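Local coordinates for protein putative succinylglutamate desuccinylase / aspartoacylase (Shewanella amazonensis, PDB 3FMC) that probably acts as a zinc-dependent hydrolase of the succinylglutamate desuccinylase/aspartoacylase family, at residues E46-G49 with N50-I53; I53-L56 with M57-L60; L251-A254 with L255-A258. All blocks are in the same frame, centred on the assembly; numbering follows the deposited sequence. Where two conformers were deposited one is given.

Contact 1. Residues E46-G49 with N50-I53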
ATOM      1  N   GLU C  46     -12.547   1.198 -11.185  1.00 12.82           N
ATOM      2  CA  GLU C  46     -13.615   0.806 -12.136  1.00 13.07           C
ATOM      3  C   GLU C  46     -14.091   2.004 -12.925  1.00 11.39           C
ATOM      4  O   GLU C  46     -15.251   2.359 -12.887  1.00 15.24           O
ATOM      5  CB  GLU C  46     -14.724   0.073 -11.353  1.00 12.72           C
ATOM      6  CG  GLU C  46     -14.178  -1.199 -10.627  1.00 14.39           C
ATOM      7  CD  GLU C  46     -15.198  -1.977  -9.884  1.00 11.86           C
ATOM      8  OE1 GLU C  46     -16.422  -1.628  -9.970  1.00 11.86           O
ATOM      9  OE2 GLU C  46     -14.798  -2.999  -9.219  1.00 13.55           O
ATOM     10  N   VAL C  47     -13.156   2.581 -13.672  1.00 11.46           N
ATOM     11  CA  VAL C  47     -13.348   3.873 -14.309  1.00 13.32           C
ATOM     12  C   VAL C  47     -14.195   3.855 -15.578  1.00 13.56           C
ATOM     13  O   VAL C  47     -14.678   4.882 -15.978  1.00 11.81           O
ATOM     14  CB  VAL C  47     -11.986   4.604 -14.534  1.00 13.34           C
ATOM     15  CG1 VAL C  47     -11.308   4.935 -13.148  1.00  9.73           C
ATOM     16  CG2 VAL C  47     -11.022   3.823 -15.450  1.00 11.29           C
ATOM     17  N   GLN C  48     -14.401   2.690 -16.200  1.00 13.00           N
ATOM     18  CA  GLN C  48     -15.170   2.671 -17.447  1.00 12.58           C
ATOM     19  C   GLN C  48     -16.592   3.211 -17.288  1.00 12.98           C
ATOM     20  O   GLN C  48     -17.183   3.746 -18.238  1.00 14.70           O
ATOM     21  CB  GLN C  48     -15.150   1.248 -18.027  1.00 10.51           C
ATOM     22  CG  GLN C  48     -16.026   1.062 -19.315  1.00 11.16           C
ATOM     23  CD  GLN C  48     -15.429   1.630 -20.548  1.00 17.65           C
ATOM     24  OE1 GLN C  48     -14.587   2.533 -20.521  1.00 13.62           O
ATOM     25  NE2 GLN C  48     -15.896   1.131 -21.678  1.00 13.11           N
ATOM     26  N   GLY C  49     -17.173   3.076 -16.097  1.00 12.02           N
ATOM     27  CA  GLY C  49     -18.497   3.604 -15.829  1.00 14.19           C
ATOM     28  C   GLY C  49     -18.632   5.105 -16.072  1.00 12.56           C
ATOM     29  O   GLY C  49     -19.717   5.574 -16.413  1.00 12.80           O
ATOM     30  N   ASN C  50     -17.543   5.849 -15.920  1.00 14.33           N
ATOM     31  CA  ASN C  50     -17.536   7.280 -16.247  1.00 15.03           C
ATOM     32  C   ASN C  50     -17.722   7.474 -17.763  1.00 11.05           C
ATOM     33  O   ASN C  50     -18.447   8.401 -18.216  1.00 14.40           O
ATOM     34  CB  ASN C  50     -16.228   7.945 -15.799  1.00 12.73           C
ATOM     35  CG  ASN C  50     -16.047   7.869 -14.283  1.00 15.93           C
ATOM     36  OD1 ASN C  50     -16.942   8.238 -13.558  1.00 12.72           O
ATOM     37  ND2 ASN C  50     -14.937   7.303 -13.823  1.00 12.52           N
ATOM     38  N   ALA C  51     -17.050   6.626 -18.533  1.00 12.01           N
ATOM     39  CA  ALA C  51     -17.129   6.676 -20.005  1.00 13.40           C
ATOM     40  C   ALA C  51     -18.544   6.309 -20.422  1.00 14.02           C
ATOM     41  O   ALA C  51     -19.086   6.882 -21.408  1.00 12.39           O
ATOM     42  CB  ALA C  51     -16.079   5.689 -20.665  1.00 11.95           C
ATOM     43  N   VAL C  52     -19.153   5.382 -19.687  1.00 11.83           N
ATOM     44  CA  VAL C  52     -20.560   4.995 -19.980  1.00 12.98           C
ATOM     45  C   VAL C  52     -21.528   6.162 -19.695  1.00 14.54           C
ATOM     46  O   VAL C  52     -22.445   6.470 -20.493  1.00 16.86           O
ATOM     47  CB  VAL C  52     -20.969   3.664 -19.295  1.00 11.97           C
ATOM     48  CG1 VAL C  52     -22.459   3.378 -19.529  1.00 10.87           C
ATOM     49  CG2 VAL C  52     -20.098   2.480 -19.788  1.00 13.48           C
ATOM     50  N   ILE C  53     -21.336   6.833 -18.556  1.00 12.99           N
ATOM     51  CA  ILE C  53     -22.152   7.985 -18.197  1.00 13.25           C
ATOM     52  C   ILE C  53     -21.951   9.100 -19.232  1.00 12.77           C
ATOM     53  O   ILE C  53     -22.927   9.730 -19.712  1.00 14.76           O
ATOM     54  CB  ILE C  53     -21.889   8.446 -16.738  1.00 11.20           C
ATOM     55  CG1 ILE C  53     -22.518   7.432 -15.752  1.00 10.26           C
ATOM     56  CG2 ILE C  53     -22.418   9.847 -16.470  1.00 11.30           C
ATOM     57  CD1 ILE C  53     -22.348   7.779 -14.240  1.00 12.19           C
TER
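Gln48 folds its amide over the methyl group of Ala51, with OE1 3.5 Å from Ala51 CB. CG stands opposite the backbone N (chi1 176°) and the chain then bends at chi2, which brings the amide back beside the following turn; there OE1 accepts a hydrogen bond from Asp250 N. A small residue suits position 51, since its methyl group lies under this amide and against Ala254 of the adjacent helix. Val52, one turn on from Gln48, brings CG2 to 3.5 Å from Gln48 O. That carbonyl is gripped by two amides: Val52 N at 2.9 Å, lying in the carbonyl plane, and Ala51 N more weakly. Gly49 O receives Ile53 N at 3.0 Å, while Ile53 CG1 passes 3.4 Å from the same Gly49 O. Asn50 N reaches Val47 O at 3.0 Å from above the carbonyl plane. The buried amide of Asn50 is fixed at both ends, ND2 giving to Asn41 OD1 and OD1 accepting from Leu74 N, a task that suits asparagine. Glu46 lies just ahead of helix 48-60 in the chain, and with His43 and His172 it faces a vacant point, possibly the zinc site of this M14-like hydrolase fold.

Contact 2. Residues I53-L56 with M57-L60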
ATOM      1  N   ILE C  53     -21.336   6.833 -18.556  1.00 12.99           N
ATOM      2  CA  ILE C  53     -22.152   7.985 -18.197  1.00 13.25           C
ATOM      3  C   ILE C  53     -21.951   9.100 -19.232  1.00 12.77           C
ATOM      4  O   ILE C  53     -22.927   9.730 -19.712  1.00 14.76           O
ATOM      5  CB  ILE C  53     -21.889   8.446 -16.738  1.00 11.20           C
ATOM      6  CG1 ILE C  53     -22.518   7.432 -15.752  1.00 10.26           C
ATOM      7  CG2 ILE C  53     -22.418   9.847 -16.470  1.00 11.30           C
ATOM      8  CD1 ILE C  53     -22.348   7.779 -14.240  1.00 12.19           C
ATOM      9  N   TYR C  54     -20.708   9.311 -19.621  1.00 13.59           N
ATOM     10  CA  TYR C  54     -20.392  10.313 -20.625  1.00 13.36           C
ATOM     11  C   TYR C  54     -21.197  10.040 -21.922  1.00 16.98           C
ATOM     12  O   TYR C  54     -21.889  10.907 -22.435  1.00 13.78           O
ATOM     13  CB  TYR C  54     -18.900  10.270 -20.931  1.00 13.62           C
ATOM     14  CG  TYR C  54     -18.498  11.148 -22.088  1.00 13.78           C
ATOM     15  CD1 TYR C  54     -18.421  12.540 -21.929  1.00 16.94           C
ATOM     16  CD2 TYR C  54     -18.204  10.606 -23.333  1.00 22.19           C
ATOM     17  CE1 TYR C  54     -18.079  13.348 -22.967  1.00 18.78           C
ATOM     18  CE2 TYR C  54     -17.861  11.419 -24.379  1.00 22.67           C
ATOM     19  CZ  TYR C  54     -17.807  12.793 -24.193  1.00 22.29           C
ATOM     20  OH  TYR C  54     -17.429  13.603 -25.225  1.00 26.70           O
ATOM     21  N   GLN C  55     -21.053   8.841 -22.463  1.00 14.07           N
ATOM     22  CA  GLN C  55     -21.727   8.501 -23.717  1.00 15.37           C
ATOM     23  C   GLN C  55     -23.238   8.562 -23.565  1.00 14.59           C
ATOM     24  O   GLN C  55     -23.921   9.017 -24.495  1.00 16.45           O
ATOM     25  CB  GLN C  55     -21.302   7.132 -24.235  1.00 17.45           C
ATOM     26  CG  GLN C  55     -19.821   7.004 -24.639  1.00 15.98           C
ATOM     27  CD  GLN C  55     -19.480   7.703 -25.906  1.00 14.33           C
ATOM     28  OE1 GLN C  55     -20.088   8.699 -26.235  1.00 17.50           O
ATOM     29  NE2 GLN C  55     -18.465   7.243 -26.581  1.00 16.37           N
ATOM     30  N   LEU C  56     -23.765   8.132 -22.427  1.00 13.77           N
ATOM     31  CA  LEU C  56     -25.199   8.144 -22.195  1.00 16.34           C
ATOM     32  C   LEU C  56     -25.694   9.590 -22.202  1.00 16.68           C
ATOM     33  O   LEU C  56     -26.715   9.919 -22.829  1.00 17.87           O
ATOM     34  CB  LEU C  56     -25.565   7.428 -20.894  1.00 16.85           C
ATOM     35  CG  LEU C  56     -27.056   7.251 -20.559  1.00 17.56           C
ATOM     36  CD1 LEU C  56     -27.794   6.459 -21.707  1.00 19.50           C
ATOM     37  CD2 LEU C  56     -27.207   6.559 -19.191  1.00 17.04           C
HETATM   38  N   MSE C  57     -24.984  10.476 -21.507  1.00 15.96           N
HETATM   39  CA  MSE C  57     -25.408  11.862 -21.499  1.00 15.36           C
HETATM   40  C   MSE C  57     -25.364  12.478 -22.908  1.00 15.67           C
HETATM   41  O   MSE C  57     -26.261  13.249 -23.273  1.00 18.12           O
HETATM   42  CB  MSE C  57     -24.578  12.675 -20.505  1.00 17.45           C
HETATM   43  CG  MSE C  57     -24.888  12.278 -19.105  1.00 12.03           C
HETATM   44 SE   MSE C  57     -24.032  13.420 -17.737  0.75 16.89          SE
HETATM   45  CE  MSE C  57     -22.226  13.349 -18.252  1.00 19.60           C
ATOM     46  N   LYS C  58     -24.346  12.164 -23.687  1.00 17.22           N
ATOM     47  CA  LYS C  58     -24.247  12.683 -25.060  1.00 18.23           C
ATOM     48  C   LYS C  58     -25.447  12.230 -25.905  1.00 21.24           C
ATOM     49  O   LYS C  58     -25.976  13.009 -26.725  1.00 18.97           O
ATOM     50  CB  LYS C  58     -22.974  12.214 -25.757  1.00 20.34           C
ATOM     51  CG  LYS C  58     -21.688  12.666 -25.128  1.00 23.00           C
ATOM     52  CD  LYS C  58     -21.532  14.142 -25.027  1.00 29.13           C
ATOM     53  CE  LYS C  58     -21.045  14.803 -26.251  1.00 38.68           C
ATOM     54  NZ  LYS C  58     -20.676  16.209 -25.825  1.00 41.65           N
ATOM     55  N   LEU C  59     -25.844  10.968 -25.721  1.00 20.12           N
ATOM     56  CA  LEU C  59     -27.025  10.412 -26.426  1.00 20.62           C
ATOM     57  C   LEU C  59     -28.331  11.029 -25.930  1.00 21.16           C
ATOM     58  O   LEU C  59     -29.196  11.391 -26.723  1.00 20.65           O
ATOM     59  CB  LEU C  59     -27.075   8.891 -26.243  1.00 19.45           C
ATOM     60  CG  LEU C  59     -26.096   8.068 -27.056  1.00 23.76           C
ATOM     61  CD1 LEU C  59     -26.030   6.629 -26.573  1.00 19.43           C
ATOM     62  CD2 LEU C  59     -26.452   8.149 -28.504  1.00 31.06           C
ATOM     63  N   LEU C  60     -28.466  11.159 -24.611  1.00 19.07           N
ATOM     64  CA  LEU C  60     -29.675  11.665 -23.983  1.00 19.44           C
ATOM     65  C   LEU C  60     -29.997  13.070 -24.436  1.00 24.87           C
ATOM     66  O   LEU C  60     -31.161  13.456 -24.472  1.00 23.82           O
ATOM     67  CB  LEU C  60     -29.609  11.612 -22.484  1.00 18.87           C
ATOM     68  CG  LEU C  60     -29.871  10.229 -21.891  1.00 16.45           C
ATOM     69  CD1 LEU C  60     -29.467  10.289 -20.395  1.00 15.54           C
ATOM     70  CD2 LEU C  60     -31.329   9.764 -22.083  1.00 19.57           C
TER
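Lys58 lays its aliphatic chain over one face of the Tyr54 ring, a CH-pi contact with CG 4.1 Å from the ring centroid and 15° off the normal. The lysine bends twice, at chi2 (-59°) and chi3 (-83°), and these bends keep CD near Tyr54 CZ and bring CE to 3.9 Å from Tyr54 OH. The ring swings back to meet it because Tyr54 CG is opposite its backbone N. With an alanine here in place of the tyrosine, the methylenes of Lys58 would probably lose the face they rest on, and the long chain would be freer to turn. Such pairs four residues apart mark an alpha helix, here the crossover helix of a beta-alpha-beta unit between parallel strands 36-40 and 69-72. Its inner side is apolar: Leu56 CG meets Leu60 CD1 at 3.9 Å, and Leu56 also packs on Ile38 and Leu71. Met57, present as selenomethionine, runs out straight to SE and then bends at chi3, carrying CE to 3.9 Å from Ile53 CG2. Beneath these side chains Met57 N bonds to Ile53 O (2.8 Å) and Leu60 N to Leu56 O (2.8 Å). Tyr326 of a neighbouring subunit packs on Met57 and Lys58.

Contact 3. Residues L251-A254 with L255-A258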
ATOM      1  N   LEU C 251     -13.992   4.328 -25.034  1.00 12.39           N
ATOM      2  CA  LEU C 251     -15.180   5.125 -25.402  1.00 16.50           C
ATOM      3  C   LEU C 251     -16.110   4.410 -26.381  1.00 16.48           C
ATOM      4  O   LEU C 251     -17.332   4.419 -26.201  1.00 16.13           O
ATOM      5  CB  LEU C 251     -14.771   6.513 -25.897  1.00 13.79           C
ATOM      6  CG  LEU C 251     -14.272   7.437 -24.781  1.00 24.20           C
ATOM      7  CD1 LEU C 251     -13.552   8.661 -25.388  1.00 26.56           C
ATOM      8  CD2 LEU C 251     -15.432   7.827 -23.945  1.00 17.62           C
ATOM      9  N   ASP C 252     -15.557   3.696 -27.345  1.00 18.62           N
ATOM     10  CA  ASP C 252     -16.422   2.946 -28.264  1.00 21.25           C
ATOM     11  C   ASP C 252     -17.189   1.863 -27.546  1.00 19.95           C
ATOM     12  O   ASP C 252     -18.390   1.649 -27.786  1.00 17.10           O
ATOM     13  CB  ASP C 252     -15.605   2.270 -29.368  1.00 22.91           C
ATOM     14  CG  ASP C 252     -15.107   3.238 -30.405  1.00 20.80           C
ATOM     15  OD1 ASP C 252     -15.619   4.367 -30.477  1.00 31.23           O
ATOM     16  OD2 ASP C 252     -14.197   2.841 -31.151  1.00 39.61           O
ATOM     17  N   ASP C 253     -16.496   1.137 -26.669  1.00 17.95           N
ATOM     18  CA  ASP C 253     -17.182   0.083 -25.923  1.00 18.31           C
ATOM     19  C   ASP C 253     -18.258   0.682 -24.994  1.00 16.69           C
ATOM     20  O   ASP C 253     -19.356   0.141 -24.851  1.00 18.53           O
ATOM     21  CB  ASP C 253     -16.153  -0.750 -25.141  1.00 17.75           C
ATOM     22  CG  ASP C 253     -16.680  -2.114 -24.760  1.00 26.14           C
ATOM     23  OD1 ASP C 253     -17.448  -2.687 -25.560  1.00 27.03           O
ATOM     24  OD2 ASP C 253     -16.272  -2.629 -23.694  1.00 35.94           O
ATOM     25  N   ALA C 254     -17.947   1.818 -24.367  1.00 15.37           N
ATOM     26  CA  ALA C 254     -18.897   2.529 -23.493  1.00 14.28           C
ATOM     27  C   ALA C 254     -20.169   2.985 -24.258  1.00 16.58           C
ATOM     28  O   ALA C 254     -21.268   3.046 -23.695  1.00 14.57           O
ATOM     29  CB  ALA C 254     -18.196   3.730 -22.841  1.00 14.23           C
ATOM     30  N   LEU C 255     -20.017   3.311 -25.533  1.00 18.41           N
ATOM     31  CA  LEU C 255     -21.172   3.666 -26.376  1.00 17.69           C
ATOM     32  C   LEU C 255     -22.139   2.480 -26.480  1.00 16.02           C
ATOM     33  O   LEU C 255     -23.360   2.643 -26.352  1.00 20.93           O
ATOM     34  CB  LEU C 255     -20.707   4.140 -27.750  1.00 19.04           C
ATOM     35  CG  LEU C 255     -21.815   4.716 -28.655  1.00 19.17           C
ATOM     36  CD1 LEU C 255     -22.682   5.864 -27.978  1.00 18.17           C
ATOM     37  CD2 LEU C 255     -21.131   5.122 -29.961  1.00 18.71           C
ATOM     38  N   GLU C 256     -21.609   1.291 -26.724  0.50 18.57           N
ATOM     39  CA  GLU C 256     -22.437   0.077 -26.765  0.50 17.99           C
ATOM     40  C   GLU C 256     -23.209  -0.107 -25.467  0.50 17.37           C
ATOM     41  O   GLU C 256     -24.410  -0.380 -25.462  0.50 14.99           O
ATOM     42  CB  GLU C 256     -21.566  -1.166 -27.048  0.50 18.72           C
ATOM     43  CG  GLU C 256     -22.228  -2.484 -26.617  0.50 23.90           C
ATOM     44  CD  GLU C 256     -21.437  -3.715 -27.007  0.50 23.19           C
ATOM     45  OE1 GLU C 256     -21.244  -3.916 -28.221  0.50 31.69           O
ATOM     46  OE2 GLU C 256     -21.052  -4.500 -26.099  0.50 29.07           O
ATOM     47  N   ASP C 257     -22.523   0.063 -24.341  1.00 16.32           N
ATOM     48  CA  ASP C 257     -23.183  -0.083 -23.049  1.00 17.01           C
ATOM     49  C   ASP C 257     -24.319   0.958 -22.902  1.00 15.18           C
ATOM     50  O   ASP C 257     -25.425   0.655 -22.442  1.00 15.28           O
ATOM     51  CB  ASP C 257     -22.177   0.142 -21.914  1.00 16.50           C
ATOM     52  CG  ASP C 257     -21.028  -0.830 -21.952  1.00 16.63           C
ATOM     53  OD1 ASP C 257     -21.204  -1.990 -22.430  1.00 16.52           O
ATOM     54  OD2 ASP C 257     -19.930  -0.441 -21.509  1.00 19.22           O
ATOM     55  N   ALA C 258     -24.018   2.197 -23.266  1.00 15.04           N
ATOM     56  CA  ALA C 258     -25.014   3.286 -23.168  1.00 14.63           C
ATOM     57  C   ALA C 258     -26.245   2.983 -24.049  1.00 16.13           C
ATOM     58  O   ALA C 258     -27.393   3.241 -23.653  1.00 17.42           O
ATOM     59  CB  ALA C 258     -24.361   4.601 -23.582  1.00 13.68           C
TER
HETATM   60  O   HOH W   1     -17.454  -1.326 -21.397  1.00 13.77           O
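Leu255 meets the preceding turn through its backbone, its N bonding to Leu251 O at 3.0 Å and more weakly to Asp252 O. Its CB lies 3.4 Å from that Asp252 O, while the rest of the side chain leads off to helix 48-60, where a leucine can pack its branched end on Leu59. Glu256 follows with a weak, long backbone bond to Asp252 O. Its side chain was modelled in two conformers, and what follows holds for one of them and is doubtful beyond it: the carboxylate lies beside that of Asp253, both pointing the same way, with OE2 4.1 Å from Asp253 OD1 and the two planes turned 65° apart. Side by side the two acids would repel, but Lys179 NZ forms salt bridges to both of these oxygens and to Asp257 OD1, so its charge is likely to offset theirs in part. In these opening turns of an alpha helix, Ala254 and Leu255 pack on helix 48-60, while Asp253, Glu256 and Asp257 gather round Lys179, Asp257 also touching Val52. Asp257 N bonds to Asp253 O at 3.2 Å, in the carbonyl plane. CG is opposite the carbonyl carbon (chi1 -60°), which turns the carboxylate back along the helix toward Asp253. A water lies between the two acids, 2.9 Å from Asp253 OD2 and 2.6 Å from Asp257 OD2; Arg248 also forms a salt bridge to that oxygen of Asp253. Ala258 N closes on Ala254 O at 2.9 Å, and its CB comes within 3.5 Å of the same carbonyl oxygen.

Overall arrangement
Contacts 1 and 2 are successive turns of helix 48-60, sharing Ile53, with centres about 11 Å apart. Contact 3 belongs to helix 251-267 alongside, its centre about 9 Å from that of contact 1 and about 10 Å from that of contact 2. The helices approach closely where alanine is placed: Ala254 CB lies 3.6 Å from Ala51 C. Val52 CG2 comes to 3.4 Å from Asp257 OD2, Leu59 CD1 to 3.7 Å from Leu255 CD1, and Gln55 NE2 probably donates to Leu251 O at 3.1 Å. Contact 1 holds Glu46 of the possible zinc site; contact 2 lies further along helix 48-60, past contact 1. A second subunit touches all three.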